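Local coordinates for protein restriction endonuclease PacI (Pseudomonas alcaligenes, PDB 3M7K) that probably cuts DNA as a rare-cutting HNH restriction endonuclease with a beta-beta-alpha-metal active site, recognising an eight-base-pair target, at residues M28-Q31 and N32-N36; T45-K48 and A49-L52. All coordinates share one frame; numbering follows the deposited sequence.

Interaction 1: residues M28-Q31 and N32-N36. With PT (platinum (II) ion), chain G; nucleotides of chain C; nucleotides of chain B.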
# COMPACT_ATOMS: atom_id res chain seq x y z
N MET A 28 -8.18 -12.04 -20.23
CA MET A 28 -7.50 -10.77 -19.97
C MET A 28 -6.52 -10.92 -18.80
O MET A 28 -5.40 -10.43 -18.87
CB MET A 28 -8.52 -9.64 -19.75
CG MET A 28 -7.96 -8.27 -19.36
SD MET A 28 -7.47 -7.21 -20.73
CE MET A 28 -5.87 -7.90 -21.20
N THR A 29 -6.94 -11.61 -17.74
CA THR A 29 -6.03 -11.81 -16.61
C THR A 29 -4.83 -12.69 -17.01
O THR A 29 -3.70 -12.39 -16.63
CB THR A 29 -6.75 -12.33 -15.36
OG1 THR A 29 -7.76 -11.39 -14.99
CG2 THR A 29 -5.77 -12.43 -14.20
N TRP A 30 -5.06 -13.72 -17.81
CA TRP A 30 -3.94 -14.53 -18.31
C TRP A 30 -2.96 -13.72 -19.16
O TRP A 30 -1.74 -13.87 -19.00
CB TRP A 30 -4.43 -15.76 -19.10
CG TRP A 30 -3.30 -16.47 -19.84
CD1 TRP A 30 -3.10 -16.50 -21.19
CD2 TRP A 30 -2.21 -17.20 -19.26
NE1 TRP A 30 -1.97 -17.22 -21.49
CE2 TRP A 30 -1.41 -17.67 -20.33
CE3 TRP A 30 -1.84 -17.51 -17.94
CZ2 TRP A 30 -0.25 -18.44 -20.12
CZ3 TRP A 30 -0.70 -18.29 -17.73
CH2 TRP A 30 0.07 -18.75 -18.82
N GLN A 31 -3.49 -12.89 -20.06
CA GLN A 31 -2.67 -12.01 -20.91
C GLN A 31 -1.80 -11.09 -20.03
O GLN A 31 -0.60 -10.94 -20.27
CB GLN A 31 -3.57 -11.17 -21.84
CG GLN A 31 -2.84 -10.23 -22.81
CD GLN A 31 -3.81 -9.39 -23.70
OE1 GLN A 31 -3.55 -8.22 -24.00
NE2 GLN A 31 -4.91 -10.01 -24.14
N ASN A 32 -2.42 -10.52 -18.99
CA ASN A 32 -1.71 -9.62 -18.09
C ASN A 32 -0.62 -10.37 -17.34
O ASN A 32 0.48 -9.88 -17.20
CB ASN A 32 -2.68 -8.96 -17.10
CG ASN A 32 -3.48 -7.82 -17.74
OD1 ASN A 32 -2.97 -7.08 -18.59
ND2 ASN A 32 -4.73 -7.67 -17.33
N LEU A 33 -0.97 -11.56 -16.83
CA LEU A 33 -0.04 -12.38 -16.07
C LEU A 33 1.20 -12.67 -16.92
O LEU A 33 2.33 -12.48 -16.44
CB LEU A 33 -0.73 -13.67 -15.61
CG LEU A 33 0.00 -14.57 -14.61
CD1 LEU A 33 -1.00 -15.42 -13.84
CD2 LEU A 33 0.99 -15.46 -15.35
N SER A 34 0.99 -13.08 -18.17
CA SER A 34 2.09 -13.38 -19.11
C SER A 34 2.99 -12.19 -19.41
O SER A 34 4.21 -12.28 -19.25
CB SER A 34 1.54 -13.93 -20.43
OG SER A 34 0.88 -15.17 -20.21
N TYR A 35 2.38 -11.09 -19.85
CA TYR A 35 3.07 -9.84 -20.10
C TYR A 35 3.79 -9.34 -18.84
O TYR A 35 4.96 -8.96 -18.91
CB TYR A 35 2.07 -8.78 -20.58
CG TYR A 35 2.66 -7.41 -20.91
CD1 TYR A 35 3.27 -7.17 -22.15
CD2 TYR A 35 2.59 -6.36 -20.01
CE1 TYR A 35 3.80 -5.92 -22.46
CE2 TYR A 35 3.12 -5.09 -20.31
CZ TYR A 35 3.72 -4.89 -21.54
OH TYR A 35 4.24 -3.65 -21.83
N ASN A 36 3.10 -9.35 -17.69
CA ASN A 36 3.72 -8.88 -16.44
C ASN A 36 4.95 -9.70 -16.05
O ASN A 36 5.97 -9.14 -15.66
CB ASN A 36 2.71 -8.83 -15.29
CG ASN A 36 1.63 -7.77 -15.52
OD1 ASN A 36 1.76 -6.90 -16.39
ND2 ASN A 36 0.56 -7.83 -14.74
PT PT G . -8.58 -6.98 -22.50
P DA C 2 -4.27 -7.16 -10.85
OP1 DA C 2 -5.20 -7.07 -9.70
OP2 DA C 2 -4.12 -8.45 -11.56
O5' DA C 2 -4.59 -6.04 -11.94
C5' DA C 2 -5.37 -4.88 -11.57
C4' DA C 2 -6.05 -4.27 -12.79
O4' DA C 2 -5.05 -3.73 -13.69
C3' DA C 2 -6.87 -5.23 -13.66
O3' DA C 2 -8.02 -4.52 -14.19
C2' DA C 2 -5.91 -5.66 -14.77
C1' DA C 2 -5.02 -4.42 -14.93
N9 DA C 2 -3.60 -4.67 -15.19
C8 DA C 2 -2.88 -5.84 -15.11
N7 DA C 2 -1.60 -5.71 -15.40
C5 DA C 2 -1.46 -4.36 -15.66
C6 DA C 2 -0.35 -3.56 -16.01
N6 DA C 2 0.88 -4.07 -16.15
N1 DA C 2 -0.55 -2.23 -16.20
C2 DA C 2 -1.79 -1.74 -16.06
N3 DA C 2 -2.92 -2.39 -15.73
C4 DA C 2 -2.68 -3.71 -15.54
P DA C 3 -9.26 -5.38 -14.76
OP1 DA C 3 -10.34 -5.41 -13.75
OP2 DA C 3 -8.75 -6.66 -15.33
O5' DA C 3 -9.68 -4.49 -15.99
C5' DA C 3 -10.61 -3.44 -15.87
C4' DA C 3 -10.69 -2.64 -17.17
O4' DA C 3 -9.35 -2.36 -17.63
C3' DA C 3 -11.35 -3.33 -18.37
O3' DA C 3 -11.83 -2.33 -19.26
C2' DA C 3 -10.18 -4.07 -19.02
C1' DA C 3 -9.06 -3.04 -18.84
N9 DA C 3 -7.72 -3.62 -18.74
C8 DA C 3 -7.35 -4.81 -18.19
N7 DA C 3 -6.06 -5.04 -18.24
C5 DA C 3 -5.55 -3.90 -18.87
C6 DA C 3 -4.24 -3.49 -19.23
N6 DA C 3 -3.14 -4.22 -19.01
N1 DA C 3 -4.09 -2.29 -19.82
C2 DA C 3 -5.17 -1.53 -20.06
N3 DA C 3 -6.44 -1.81 -19.77
C4 DA C 3 -6.56 -3.02 -19.17
P DC B 5 5.68 -2.77 -25.13
OP1 DC B 5 7.07 -2.55 -25.58
OP2 DC B 5 5.45 -3.57 -23.90
O5' DC B 5 4.97 -1.35 -24.99
C5' DC B 5 3.99 -1.19 -24.01
C4' DC B 5 3.04 -0.07 -24.35
O4' DC B 5 1.78 -0.65 -24.78
C3' DC B 5 2.74 0.76 -23.11
O3' DC B 5 2.41 2.11 -23.44
C2' DC B 5 1.54 0.05 -22.51
C1' DC B 5 0.81 -0.47 -23.75
N1 DC B 5 0.04 -1.72 -23.44
C2 DC B 5 -1.37 -1.67 -23.48
O2 DC B 5 -1.94 -0.62 -23.80
N3 DC B 5 -2.07 -2.79 -23.19
C4 DC B 5 -1.43 -3.92 -22.85
N4 DC B 5 -2.19 -5.00 -22.58
C5 DC B 5 0.00 -3.99 -22.80
C6 DC B 5 0.69 -2.87 -23.09
O HOH W 1 -6.88 -8.77 -15.55
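Successive helical hydrogen bonds run from Asn32 N to Met28 O, Leu33 N to Thr29 O, Ser34 N to Trp30 O and Tyr35 N to Gln31 O, the last at 3.0 Å. Trp30 O is gripped twice: Ser34 OG also donates to it, 3.2 Å away, from the opposite face of the carbonyl plane to Ser34 N. That hydroxyl sits over one face of the indole as well, 3.4 Å from Trp30 CE2, while Leu33 CD2 comes obliquely to CZ3 of the same ring. Were Trp30 cut back to an alanine, Ser34 OG and Leu33 CD2 would probably lose the ring they lie against, and a gap is likely to open toward Lys48 on helix 48-55. On another side, helix 25-40 reads bases through their major-groove edges. Asn32 makes the two-bond asparagine-adenine pairing with DA3 of chain C: OD1 accepts from N6 at 2.9 Å, and ND2 donates to N7 at 3.1 Å. One turn on, Asn36 repeats it with DA2 of chain C, its OD1 taking N6 at 3.0 Å and its ND2 giving to N7. A water accepts from Asn32 ND2 and donates to a DA3 phosphate oxygen and to Thr29 OG1, itself hydrogen-bonded to Lys25 O one turn back. Bent at chi2 (86°) and chi3, Met28 brings SD to the platinum ion at 2.1 Å, where Met23 SD is a second ligand.

Interaction 2: residues T45-K48 and A49-L52; sequences TFTK and ATFL
Phe51 and Thr47 meet first through the backbone, where Phe51 N donates to Thr47 O at 2.8 Å and closes the opening turn of the helix. From there the Phe51 side chain can be followed outward. CB rests 3.4 Å from that same Thr47 O and has Phe46 CD2 on its flank at 3.9 Å. With CG anti to the backbone N (chi1 175°), the ring swings off the turn, and CD1 lies over the centre of the Phe46 ring, 4.3 Å above its plane. The result is a T-shaped pair: the edge of Phe51 points at the face of Phe46, centroids 5.7 Å apart and planes at 87°. Farther out, CE2 and the tip CZ reach helix 25-40, packing on Trp30 N and on Thr29 CG2. Phe46 meets a second ring, that of Trp54, edge-to-face. Ahead of the helix, Thr47 turns OG1 back to accept from Thr50 N, a longish but straight bond of 3.3 Å at 165°, which satisfies an amide that has no preceding turn to donate to. Leu52 N continues the ladder to Lys48 O at 2.9 Å, and Leu52 CG lies against that oxygen too. Thr47 is thus the N-cap of helix 48-55, and Phe46 packing on Phe51, the residue before the cap against the fourth after it, is the hydrophobic staple characteristic of such a helix start.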
# COMPACT_ATOMS: atom_id res chain seq x y z
N THR A 45 5.09 -20.72 -14.66
CA THR A 45 4.87 -22.14 -14.93
C THR A 45 3.41 -22.54 -15.16
O THR A 45 3.14 -23.70 -15.52
CB THR A 45 5.55 -23.06 -13.87
OG1 THR A 45 4.98 -22.81 -12.58
CG2 THR A 45 7.06 -22.82 -13.81
N PHE A 46 2.45 -21.61 -14.98
CA PHE A 46 1.08 -21.82 -15.48
C PHE A 46 1.08 -21.97 -17.01
O PHE A 46 1.86 -21.30 -17.69
CB PHE A 46 0.19 -20.60 -15.20
CG PHE A 46 -0.37 -20.54 -13.81
CD1 PHE A 46 0.11 -19.59 -12.91
CD2 PHE A 46 -1.40 -21.39 -13.42
CE1 PHE A 46 -0.40 -19.50 -11.63
CE2 PHE A 46 -1.93 -21.31 -12.13
CZ PHE A 46 -1.43 -20.36 -11.23
N THR A 47 0.22 -22.84 -17.53
CA THR A 47 -0.22 -22.74 -18.93
C THR A 47 -1.58 -22.07 -18.90
O THR A 47 -2.21 -22.00 -17.83
CB THR A 47 -0.39 -24.11 -19.61
OG1 THR A 47 -1.35 -24.91 -18.87
CG2 THR A 47 0.95 -24.83 -19.73
N LYS A 48 -2.03 -21.58 -20.05
CA LYS A 48 -3.33 -20.91 -20.12
C LYS A 48 -4.44 -21.82 -19.58
O LYS A 48 -5.25 -21.38 -18.77
CB LYS A 48 -3.68 -20.43 -21.54
CG LYS A 48 -5.01 -19.67 -21.61
CD LYS A 48 -5.18 -18.87 -22.91
CE LYS A 48 -6.32 -17.88 -22.78
NZ LYS A 48 -6.76 -17.33 -24.12
N ALA A 49 -4.45 -23.08 -20.00
CA ALA A 49 -5.45 -24.08 -19.55
C ALA A 49 -5.48 -24.32 -18.02
O ALA A 49 -6.56 -24.36 -17.39
CB ALA A 49 -5.27 -25.42 -20.32
N THR A 50 -4.29 -24.49 -17.44
CA THR A 50 -4.20 -24.64 -16.00
C THR A 50 -4.58 -23.34 -15.29
O THR A 50 -5.29 -23.38 -14.27
CB THR A 50 -2.83 -25.21 -15.49
OG1 THR A 50 -2.86 -25.26 -14.06
CG2 THR A 50 -1.68 -24.35 -15.90
N PHE A 51 -4.18 -22.20 -15.84
CA PHE A 51 -4.57 -20.92 -15.24
C PHE A 51 -6.07 -20.73 -15.23
O PHE A 51 -6.62 -20.31 -14.23
CB PHE A 51 -3.92 -19.70 -15.91
CG PHE A 51 -4.43 -18.39 -15.35
CD1 PHE A 51 -4.05 -17.96 -14.07
CD2 PHE A 51 -5.34 -17.62 -16.06
CE1 PHE A 51 -4.55 -16.76 -13.54
CE2 PHE A 51 -5.86 -16.44 -15.54
CZ PHE A 51 -5.46 -16.01 -14.28
N LEU A 52 -6.73 -21.05 -16.34
CA LEU A 52 -8.19 -20.87 -16.44
C LEU A 52 -8.93 -21.76 -15.46
O LEU A 52 -9.92 -21.32 -14.86
CB LEU A 52 -8.71 -21.06 -17.87
CG LEU A 52 -8.33 -20.03 -18.96
CD1 LEU A 52 -9.01 -20.42 -20.27
CD2 LEU A 52 -8.70 -18.61 -18.60

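Coming from the N terminus, the chain passes the first zinc-binding cysteines, Cys4 and Cys7, and enters helix 25-40 beside their partners Cys24 and Cys27. Interaction 1 lies within that helix, so it closes no loop beyond its own turns. After a short connection, interaction 2 starts helix 48-55; the two follow in series, neither enclosing nor crossing the other. They nonetheless touch directly: Trp30 CH2 lies 3.3 Å from Phe46 O, and Trp30 CD1 packs on Lys48 CD. The second helix is thereby joined to the side of helix 25-40 turned from the bases, while Lys48 also touches Cys27 of the zinc site.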